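Local coordinates for protein putative dienelactone hydrolase (Klebsiella pneumoniae subsp. pneumoniae MGH 78578, PDB 3F67) that probably hydrolyses ester or lactone substrates, as a putative dienelactone hydrolase of the alpha/beta-hydrolase clan whose own substrate is not established, at residues E16-Y21 and P65-R70; V37-F42 and F122-R127; G174-K179 and A202-Y207. All coordinates share one frame; numbering follows the deposited sequence.

Overall arrangement
The three contacts follow one mixed beta sheet from one side of the chain to the other. Contact 1 joins strand 16-25 to the loop leaving strand 61-65, contact 2 joins the end of strand 32-38 to the strand-to-helix turn at 122-127, and contact 3 pairs strand 172-177 with 202-207, an edge strand of the sheet. Contacts 1 and 2 interleave along the chain and touch, with centres about 14 Å apart; contact 3 comes later, its centre about 16 Å from that of contact 2 and 29 Å from that of contact 1. Contact 2 is near the chain's centre and carries the probable nucleophile, while the loops after both strands of contact 3 probably supply its triad partners.

Contact 1 (E16-Y21 and P65-R70); sequences ENMPAY and PELYFR
M18, a selenomethionine, lies across F69 and runs inward from it to P65 and L67. M18 CA sits over one face of the F69 ring, 3.8 Å from the centroid and only 11° off the ring normal, a CH-pi contact. M18 CB then stays 3.5 Å from F69 CE2. M18 CG keeps to the same ring and also comes 3.6 Å from E66 O. With CG anti to the backbone N (chi1 178°), the chain extends to the selenium; M18 SE touches L67 CD2 at 4.0 Å and lies obliquely to the F69 ring in a Met-aromatic contact. A bend at M18 chi3 (59°) brings M18 CE to 3.8 Å from P65 CB. A long, flexible, apolar chain suits this buried place, where V103 of helix 93-108 also packs on M18 and P65.

The backbones meet where strand 16-25 runs antiparallel to strand 61-65 in the central sheet of the alpha/beta-hydrolase fold. A20 faces P65 as a non-hydrogen-bonded pair, and just beyond it E66 N donates to P19 O at 2.9 Å. P65 ends the strand; a type I turn from E66 to F69 follows and swings the phenyl ring back over 16-21. P19, with no N-H to satisfy, lays P19 CD 3.9 Å from F69 CG, while R70 CG covers the opposite ring face from M18. E16 is modelled in two conformers; in the one described, E16 OE1 meets R70 NE at 2.9 Å, in the guanidinium plane, a salt bridge that may not hold in the other. R70 NH2 is salt-bridged to D99.

Contact 2 (V37-F42 and F122-R127); sequences VVQEIF and FCWGGR
F122 N donates to V38 O at 3.2 Å where strands 32-38 and 116-122, which run parallel, reach their ends, and beyond it G125 CA lies 4.8 Å from V38 CA. Glycine suits this place because a CB on G125 would point straight into V38 O and Q39 O. V38 CG1, anti to the backbone N (chi1 -167°), presses onto G125 CA at 3.5 Å and also meets W124 CZ3. Q39 O lies at the edge of the indole, in its plane, 3.4 Å from W124 CE3. I41 CG2 packs on W124 CB at 3.7 Å.

C123 is the N-cap of helix 124-133, with a positive phi (65°) in a tight strand-to-helix turn consistent with the nucleophile elbow of alpha/beta hydrolases. H212 touches the C123 side chain, which is modelled in two conformers; this is consistent with a Cys-His-Asp triad. One water accepts from both I41 N, at 3.1 Å, and W124 N, an arrangement consistent with the oxyanion hole of dienelactone hydrolases. E40 lays its CG 3.8 Å from F122 CB, and its carboxylate, beside C123 CB, is salt-bridged through OE1 to R219.

Contact 3 (G174-K179 and A202-Y207); sequences GLYGAK and AEIVVY
G174 and Y176 face strand 202-207 with both their N-H and C=O groups, and each of these four polar atoms is matched. G174 N donates to E203 O and G174 O accepts from V205 N, each at 2.8 Å; Y176 N then donates to V205 O and Y176 O accepts from Y207 N at the same length. The ladder ends with A178 N giving its hydrogen to Y207 O at 2.9 Å where the chain leaves the strand, from well above the carbonyl plane (41°). Y176 O is also approached by V206 CA at 3.3 Å, a CA-H...O contact. L175, between these residues, turns its backbone to the neighbouring strand 141-145 and the residue after it, bonding to A144 and Y146, while I204 O takes a hydrogen bond from R192.

The paired strands belong to a beta-alpha-beta crossover, strand 172-177, helix 185-197, strand 202-207, that finishes this side of the alpha/beta-hydrolase sheet. The loops following the two strands probably bring the acid and the histidine of the triad to the nucleophile.

On the face of I204 and V206, toward helix 185-197, I204 CG2 rests obliquely on Y176 CD1 at 3.8 Å. I204 and V206, beta-branched and apolar, suit an extended strand packed against a helix; V206 CG1 meets A178 CB at 3.7 Å. Y176 has its CG anti to the carbonyl carbon (chi1 -81°), and its ring edge passes G174 CA, where glycine offers no obstacle. Its buried hydroxyl bonds to G147 O and to W130 NE1. On the other face, toward helix 224-238, L175 and Y207 lie side by side, with L175 CD2 4.0 Å from Y207 CE2 at the ring edge; the Y207 hydroxyl is held by the carboxylate of D229.

Contact 1 (E16-Y21 and P65-R70)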
loop_
_atom_site.group_PDB
_atom_site.type_symbol
_atom_site.label_atom_id
_atom_site.label_comp_id
_atom_site.label_asym_id
_atom_site.label_seq_id
_atom_site.Cartn_x
_atom_site.Cartn_y
_atom_site.Cartn_z
ATOM N N GLU A 16 15.314 12.651 -8.886
ATOM C CA GLU A 16 15.003 13.497 -7.736
ATOM C C GLU A 16 15.037 12.683 -6.462
ATOM O O GLU A 16 14.910 11.461 -6.514
ATOM C CB GLU A 16 13.629 14.123 -7.912
ATOM C CG GLU A 16 13.597 15.207 -8.954
ATOM C CD GLU A 16 12.197 15.496 -9.394
ATOM O OE1 GLU A 16 11.623 14.641 -10.096
ATOM O OE2 GLU A 16 11.672 16.564 -9.023
ATOM N N ASN A 17 15.202 13.352 -5.322
ATOM C CA ASN A 17 15.367 12.659 -4.058
ATOM C C ASN A 17 14.055 12.631 -3.299
ATOM O O ASN A 17 13.580 13.648 -2.786
ATOM C CB ASN A 17 16.444 13.343 -3.222
ATOM C CG ASN A 17 17.784 13.309 -3.906
ATOM O OD1 ASN A 17 18.315 12.226 -4.168
ATOM N ND2 ASN A 17 18.329 14.494 -4.225
HETATM N N MSE A 18 13.480 11.445 -3.208
HETATM C CA MSE A 18 12.185 11.258 -2.558
HETATM C C MSE A 18 12.380 10.885 -1.091
HETATM O O MSE A 18 13.064 9.893 -0.788
HETATM C CB MSE A 18 11.444 10.109 -3.245
HETATM C CG MSE A 18 10.064 9.823 -2.573
HETATM SE SE MSE A 18 9.054 8.640 -3.768
HETATM C CE MSE A 18 10.334 7.171 -3.808
ATOM N N PRO A 19 11.821 11.680 -0.164
ATOM C CA PRO A 19 11.939 11.318 1.252
ATOM C C PRO A 19 11.250 10.000 1.512
ATOM O O PRO A 19 10.246 9.683 0.861
ATOM C CB PRO A 19 11.137 12.424 1.986
ATOM C CG PRO A 19 11.103 13.541 1.006
ATOM C CD PRO A 19 11.051 12.911 -0.350
ATOM N N ALA A 20 11.782 9.262 2.477
ATOM C CA ALA A 20 11.137 8.001 2.901
ATOM C C ALA A 20 11.503 7.684 4.317
ATOM O O ALA A 20 12.592 8.031 4.777
ATOM C CB ALA A 20 11.534 6.847 1.996
ATOM N N TYR A 21 10.610 6.973 4.986
ATOM C CA TYR A 21 10.895 6.495 6.341
ATOM C C TYR A 21 11.161 5.001 6.213
ATOM O O TYR A 21 10.532 4.336 5.384
ATOM C CB TYR A 21 9.640 6.706 7.195
ATOM C CG TYR A 21 9.810 6.295 8.662
ATOM C CD1 TYR A 21 10.527 7.102 9.552
ATOM C CD2 TYR A 21 9.223 5.131 9.135
ATOM C CE1 TYR A 21 10.682 6.711 10.907
ATOM C CE2 TYR A 21 9.336 4.753 10.461
ATOM C CZ TYR A 21 10.073 5.547 11.337
ATOM O OH TYR A 21 10.200 5.171 12.654
ATOM N N PRO A 65 7.582 5.530 1.294
ATOM C CA PRO A 65 7.999 6.733 0.531
ATOM C C PRO A 65 6.948 7.863 0.567
ATOM O O PRO A 65 5.735 7.603 0.584
ATOM C CB PRO A 65 8.140 6.192 -0.904
ATOM C CG PRO A 65 7.094 5.086 -0.990
ATOM C CD PRO A 65 7.160 4.418 0.403
ATOM N N GLU A 66 7.454 9.086 0.536
ATOM C CA GLU A 66 6.659 10.289 0.455
ATOM C C GLU A 66 6.274 10.483 -1.015
ATOM O O GLU A 66 6.890 11.297 -1.732
ATOM C CB GLU A 66 7.519 11.460 0.933
ATOM C CG GLU A 66 6.699 12.651 1.431
ATOM C CD GLU A 66 5.855 12.299 2.638
ATOM O OE1 GLU A 66 4.749 11.747 2.438
ATOM O OE2 GLU A 66 6.293 12.585 3.784
ATOM N N LEU A 67 5.248 9.754 -1.467
ATOM C CA LEU A 67 4.960 9.703 -2.929
ATOM C C LEU A 67 4.497 11.028 -3.541
ATOM O O LEU A 67 4.628 11.225 -4.760
ATOM C CB LEU A 67 3.945 8.584 -3.228
ATOM C CG LEU A 67 4.564 7.208 -2.933
ATOM C CD1 LEU A 67 3.503 6.118 -2.777
ATOM C CD2 LEU A 67 5.462 6.823 -4.101
ATOM N N TYR A 68 3.968 11.939 -2.717
ATOM C CA TYR A 68 3.415 13.191 -3.277
ATOM C C TYR A 68 4.470 14.297 -3.394
ATOM O O TYR A 68 4.127 15.408 -3.798
ATOM C CB TYR A 68 2.246 13.721 -2.412
ATOM C CG TYR A 68 1.006 12.811 -2.321
ATOM C CD1 TYR A 68 0.869 11.676 -3.146
ATOM C CD2 TYR A 68 -0.025 13.130 -1.430
ATOM C CE1 TYR A 68 -0.303 10.855 -3.067
ATOM C CE2 TYR A 68 -1.189 12.335 -1.326
ATOM C CZ TYR A 68 -1.317 11.215 -2.145
ATOM O OH TYR A 68 -2.439 10.435 -2.024
ATOM N N PHE A 69 5.742 14.007 -3.067
ATOM C CA PHE A 69 6.734 15.098 -2.798
ATOM C C PHE A 69 6.907 16.140 -3.914
ATOM O O PHE A 69 7.173 17.316 -3.637
ATOM C CB PHE A 69 8.110 14.534 -2.327
ATOM C CG PHE A 69 8.962 13.975 -3.446
ATOM C CD1 PHE A 69 10.088 14.671 -3.891
ATOM C CD2 PHE A 69 8.627 12.773 -4.076
ATOM C CE1 PHE A 69 10.886 14.145 -4.958
ATOM C CE2 PHE A 69 9.391 12.248 -5.108
ATOM C CZ PHE A 69 10.527 12.933 -5.560
ATOM N N ARG A 70 6.734 15.726 -5.163
ATOM C CA ARG A 70 6.937 16.638 -6.300
ATOM C C ARG A 70 5.756 17.575 -6.470
ATOM O O ARG A 70 5.916 18.675 -7.000
ATOM C CB ARG A 70 7.063 15.864 -7.607
ATOM C CG ARG A 70 8.287 14.927 -7.663
ATOM C CD ARG A 70 8.346 14.261 -9.036
ATOM N NE ARG A 70 9.350 13.176 -9.074
ATOM C CZ ARG A 70 9.070 11.936 -8.644
ATOM N NH1 ARG A 70 7.886 11.685 -8.112
ATOM N NH2 ARG A 70 9.958 10.967 -8.715
#

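Contact 2 (V37-F42 and F122-R127)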
loop_
_atom_site.group_PDB
_atom_site.type_symbol
_atom_site.label_atom_id
_atom_site.label_comp_id
_atom_site.label_asym_id
_atom_site.label_seq_id
_atom_site.Cartn_x
_atom_site.Cartn_y
_atom_site.Cartn_z
ATOM N N VAL A 37 5.460 0.210 2.041
ATOM C CA VAL A 37 4.216 0.564 2.728
ATOM C C VAL A 37 3.674 1.802 2.008
ATOM O O VAL A 37 4.361 2.853 1.964
ATOM C CB VAL A 37 4.489 0.921 4.201
ATOM C CG1 VAL A 37 3.182 1.390 4.869
ATOM C CG2 VAL A 37 5.015 -0.337 4.963
ATOM N N VAL A 38 2.466 1.697 1.442
ATOM C CA VAL A 38 1.929 2.836 0.666
ATOM C C VAL A 38 0.911 3.621 1.478
ATOM O O VAL A 38 -0.111 3.071 1.936
ATOM C CB VAL A 38 1.258 2.413 -0.650
ATOM C CG1 VAL A 38 1.019 3.667 -1.578
ATOM C CG2 VAL A 38 2.080 1.368 -1.398
ATOM N N GLN A 39 1.214 4.915 1.650
ATOM C CA GLN A 39 0.401 5.879 2.423
ATOM C C GLN A 39 -1.075 5.984 1.992
ATOM O O GLN A 39 -1.443 5.579 0.870
ATOM C CB GLN A 39 1.046 7.248 2.152
ATOM C CG GLN A 39 1.046 7.557 0.657
ATOM C CD GLN A 39 1.532 8.979 0.375
ATOM O OE1 GLN A 39 2.736 9.220 0.359
ATOM N NE2 GLN A 39 0.600 9.920 0.211
ATOM N N GLU A 40 -1.909 6.536 2.894
ATOM C CA GLU A 40 -3.203 7.102 2.519
ATOM C C GLU A 40 -2.952 8.490 1.887
ATOM O O GLU A 40 -1.783 8.845 1.587
ATOM C CB GLU A 40 -4.076 7.225 3.761
ATOM C CG GLU A 40 -4.129 5.898 4.596
ATOM C CD GLU A 40 -5.034 6.031 5.826
ATOM O OE1 GLU A 40 -4.621 6.668 6.821
ATOM O OE2 GLU A 40 -6.140 5.440 5.838
ATOM N N ILE A 41 -4.013 9.281 1.680
ATOM C CA ILE A 41 -3.824 10.625 1.105
ATOM C C ILE A 41 -3.096 11.610 2.056
ATOM O O ILE A 41 -2.765 12.732 1.660
ATOM C CB ILE A 41 -5.157 11.255 0.677
ATOM C CG1 ILE A 41 -6.129 11.367 1.851
ATOM C CG2 ILE A 41 -5.741 10.410 -0.474
ATOM C CD1 ILE A 41 -7.410 12.099 1.532
ATOM N N PHE A 42 -2.831 11.169 3.282
ATOM C CA PHE A 42 -2.248 12.060 4.279
ATOM C C PHE A 42 -0.741 12.065 4.280
ATOM O O PHE A 42 -0.115 12.758 5.103
ATOM C CB PHE A 42 -2.829 11.758 5.682
ATOM C CG PHE A 42 -4.330 11.670 5.674
ATOM C CD1 PHE A 42 -5.102 12.770 5.289
ATOM C CD2 PHE A 42 -4.973 10.463 5.986
ATOM C CE1 PHE A 42 -6.537 12.702 5.226
ATOM C CE2 PHE A 42 -6.396 10.382 5.937
ATOM C CZ PHE A 42 -7.166 11.521 5.540
ATOM N N PHE A 122 -2.798 1.383 2.099
ATOM C CA PHE A 122 -4.061 1.671 2.787
ATOM C C PHE A 122 -4.799 2.771 2.060
ATOM O O PHE A 122 -4.201 3.777 1.734
ATOM C CB PHE A 122 -3.766 2.135 4.240
ATOM C CG PHE A 122 -2.996 1.109 5.014
ATOM C CD1 PHE A 122 -3.669 0.165 5.787
ATOM C CD2 PHE A 122 -1.595 1.066 4.903
ATOM C CE1 PHE A 122 -2.923 -0.865 6.491
ATOM C CE2 PHE A 122 -0.860 0.050 5.541
ATOM C CZ PHE A 122 -1.527 -0.900 6.335
ATOM N N CYS A 123 -6.084 2.545 1.822
ATOM C CA CYS A 123 -6.946 3.582 1.300
ATOM C C CYS A 123 -6.489 3.959 -0.119
ATOM O O CYS A 123 -6.471 3.079 -0.999
ATOM C CB CYS A 123 -6.940 4.763 2.265
ATOM S SG CYS A 123 -8.222 5.799 1.826
ATOM N N TRP A 124 -6.091 5.215 -0.355
ATOM C CA TRP A 124 -5.452 5.591 -1.654
ATOM C C TRP A 124 -4.338 4.577 -2.008
ATOM O O TRP A 124 -4.205 4.095 -3.166
ATOM C CB TRP A 124 -4.872 7.022 -1.561
ATOM C CG TRP A 124 -4.166 7.478 -2.798
ATOM C CD1 TRP A 124 -4.731 8.098 -3.901
ATOM C CD2 TRP A 124 -2.783 7.335 -3.074
ATOM N NE1 TRP A 124 -3.749 8.364 -4.856
ATOM C CE2 TRP A 124 -2.541 7.928 -4.350
ATOM C CE3 TRP A 124 -1.688 6.826 -2.327
ATOM C CZ2 TRP A 124 -1.253 7.972 -4.922
ATOM C CZ3 TRP A 124 -0.395 6.872 -2.904
ATOM C CH2 TRP A 124 -0.204 7.435 -4.176
ATOM N N GLY A 125 -3.554 4.240 -0.984
ATOM C CA GLY A 125 -2.455 3.292 -1.108
ATOM C C GLY A 125 -2.853 1.845 -1.387
ATOM O O GLY A 125 -2.056 1.083 -1.967
ATOM N N GLY A 126 -4.078 1.494 -1.009
ATOM C CA GLY A 126 -4.602 0.147 -1.277
ATOM C C GLY A 126 -4.951 0.026 -2.745
ATOM O O GLY A 126 -4.753 -1.035 -3.320
ATOM N N ARG A 127 -5.437 1.106 -3.366
ATOM C CA ARG A 127 -5.649 1.041 -4.818
ATOM C C ARG A 127 -4.313 0.901 -5.542
ATOM O O ARG A 127 -4.171 0.089 -6.456
ATOM C CB ARG A 127 -6.443 2.261 -5.308
ATOM C CG ARG A 127 -6.499 2.337 -6.859
ATOM C CD ARG A 127 -7.348 3.513 -7.317
ATOM N NE ARG A 127 -7.175 3.757 -8.760
ATOM C CZ ARG A 127 -6.153 4.417 -9.285
ATOM N NH1 ARG A 127 -5.227 4.970 -8.494
ATOM N NH2 ARG A 127 -6.090 4.587 -10.607
HETATM O O HOH W 1 -6.712 7.727 1.511
#

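Contact 3 (G174-K179 and A202-Y207)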
loop_
_atom_site.group_PDB
_atom_site.type_symbol
_atom_site.label_atom_id
_atom_site.label_comp_id
_atom_site.label_asym_id
_atom_site.label_seq_id
_atom_site.Cartn_x
_atom_site.Cartn_y
_atom_site.Cartn_z
ATOM N N GLY A 174 -7.063 -8.690 -0.406
ATOM C CA GLY A 174 -7.697 -7.392 -0.109
ATOM C C GLY A 174 -8.406 -7.469 1.235
ATOM O O GLY A 174 -9.034 -8.475 1.560
ATOM N N LEU A 175 -8.304 -6.412 2.030
ATOM C CA LEU A 175 -8.986 -6.373 3.346
ATOM C C LEU A 175 -9.957 -5.191 3.294
ATOM O O LEU A 175 -9.530 -4.033 3.243
ATOM C CB LEU A 175 -7.911 -6.177 4.455
ATOM C CG LEU A 175 -6.897 -7.344 4.512
ATOM C CD1 LEU A 175 -5.717 -6.979 5.453
ATOM C CD2 LEU A 175 -7.588 -8.695 4.994
ATOM N N TYR A 176 -11.269 -5.489 3.281
ATOM C CA TYR A 176 -12.291 -4.485 2.946
ATOM C C TYR A 176 -13.348 -4.437 4.057
ATOM O O TYR A 176 -13.564 -5.443 4.759
ATOM C CB TYR A 176 -12.903 -4.822 1.563
ATOM C CG TYR A 176 -11.978 -4.317 0.458
ATOM C CD1 TYR A 176 -10.710 -4.912 0.250
ATOM C CD2 TYR A 176 -12.353 -3.237 -0.357
ATOM C CE1 TYR A 176 -9.842 -4.433 -0.694
ATOM C CE2 TYR A 176 -11.478 -2.737 -1.351
ATOM C CZ TYR A 176 -10.233 -3.351 -1.515
ATOM O OH TYR A 176 -9.332 -2.853 -2.440
ATOM N N GLY A 177 -13.975 -3.271 4.227
ATOM C CA GLY A 177 -15.032 -3.117 5.245
ATOM C C GLY A 177 -16.442 -3.099 4.625
ATOM O O GLY A 177 -16.709 -2.339 3.688
ATOM N N ALA A 178 -17.326 -3.927 5.151
ATOM C CA ALA A 178 -18.721 -3.980 4.669
ATOM C C ALA A 178 -19.453 -2.652 4.829
ATOM O O ALA A 178 -20.331 -2.336 4.014
ATOM C CB ALA A 178 -19.494 -5.104 5.365
ATOM N N LYS A 179 -19.118 -1.875 5.863
ATOM C CA LYS A 179 -19.795 -0.596 6.120
ATOM C C LYS A 179 -19.181 0.576 5.370
ATOM O O LYS A 179 -19.587 1.716 5.574
ATOM C CB LYS A 179 -19.817 -0.274 7.618
ATOM C CG LYS A 179 -20.241 -1.435 8.477
ATOM C CD LYS A 179 -21.573 -1.246 9.062
ATOM C CE LYS A 179 -21.863 -2.351 10.055
ATOM N NZ LYS A 179 -22.888 -1.859 11.016
ATOM N N ALA A 202 -6.004 -14.426 -5.777
ATOM C CA ALA A 202 -6.405 -13.250 -5.039
ATOM C C ALA A 202 -7.647 -13.566 -4.258
ATOM O O ALA A 202 -8.464 -14.412 -4.663
ATOM C CB ALA A 202 -6.690 -12.038 -6.012
ATOM N N GLU A 203 -7.842 -12.874 -3.149
ATOM C CA GLU A 203 -9.118 -12.977 -2.460
ATOM C C GLU A 203 -9.299 -11.665 -1.760
ATOM O O GLU A 203 -8.330 -10.970 -1.447
ATOM C CB GLU A 203 -9.111 -14.098 -1.426
ATOM C CG GLU A 203 -8.102 -13.812 -0.341
ATOM C CD GLU A 203 -7.779 -15.042 0.454
ATOM O OE1 GLU A 203 -7.833 -14.976 1.693
ATOM O OE2 GLU A 203 -7.478 -16.085 -0.185
ATOM N N ILE A 204 -10.559 -11.342 -1.542
ATOM C CA ILE A 204 -10.992 -10.143 -0.817
ATOM C C ILE A 204 -11.778 -10.602 0.415
ATOM O O ILE A 204 -12.788 -11.324 0.306
ATOM C CB ILE A 204 -11.893 -9.231 -1.719
ATOM C CG1 ILE A 204 -11.042 -8.705 -2.885
ATOM C CG2 ILE A 204 -12.462 -8.084 -0.923
ATOM C CD1 ILE A 204 -11.854 -7.983 -4.013
ATOM N N VAL A 205 -11.294 -10.211 1.578
ATOM C CA VAL A 205 -11.977 -10.509 2.834
ATOM C C VAL A 205 -12.760 -9.267 3.211
ATOM O O VAL A 205 -12.191 -8.168 3.248
ATOM C CB VAL A 205 -10.939 -10.854 3.909
ATOM C CG1 VAL A 205 -11.615 -10.957 5.342
ATOM C CG2 VAL A 205 -10.185 -12.168 3.503
ATOM N N VAL A 206 -14.077 -9.437 3.465
ATOM C CA VAL A 206 -14.933 -8.319 3.825
ATOM C C VAL A 206 -15.351 -8.422 5.296
ATOM O O VAL A 206 -15.923 -9.445 5.716
ATOM C CB VAL A 206 -16.194 -8.294 2.960
ATOM C CG1 VAL A 206 -17.044 -7.088 3.350
ATOM C CG2 VAL A 206 -15.795 -8.200 1.481
ATOM N N TYR A 207 -15.016 -7.402 6.075
ATOM C CA TYR A 207 -15.315 -7.362 7.514
ATOM C C TYR A 207 -16.695 -6.749 7.748
ATOM O O TYR A 207 -16.891 -5.560 7.492
ATOM C CB TYR A 207 -14.244 -6.550 8.258
ATOM C CG TYR A 207 -12.934 -7.301 8.294
ATOM C CD1 TYR A 207 -12.672 -8.225 9.320
ATOM C CD2 TYR A 207 -11.983 -7.129 7.280
ATOM C CE1 TYR A 207 -11.472 -8.984 9.331
ATOM C CE2 TYR A 207 -10.795 -7.874 7.285
ATOM C CZ TYR A 207 -10.549 -8.766 8.320
ATOM O OH TYR A 207 -9.392 -9.495 8.351
#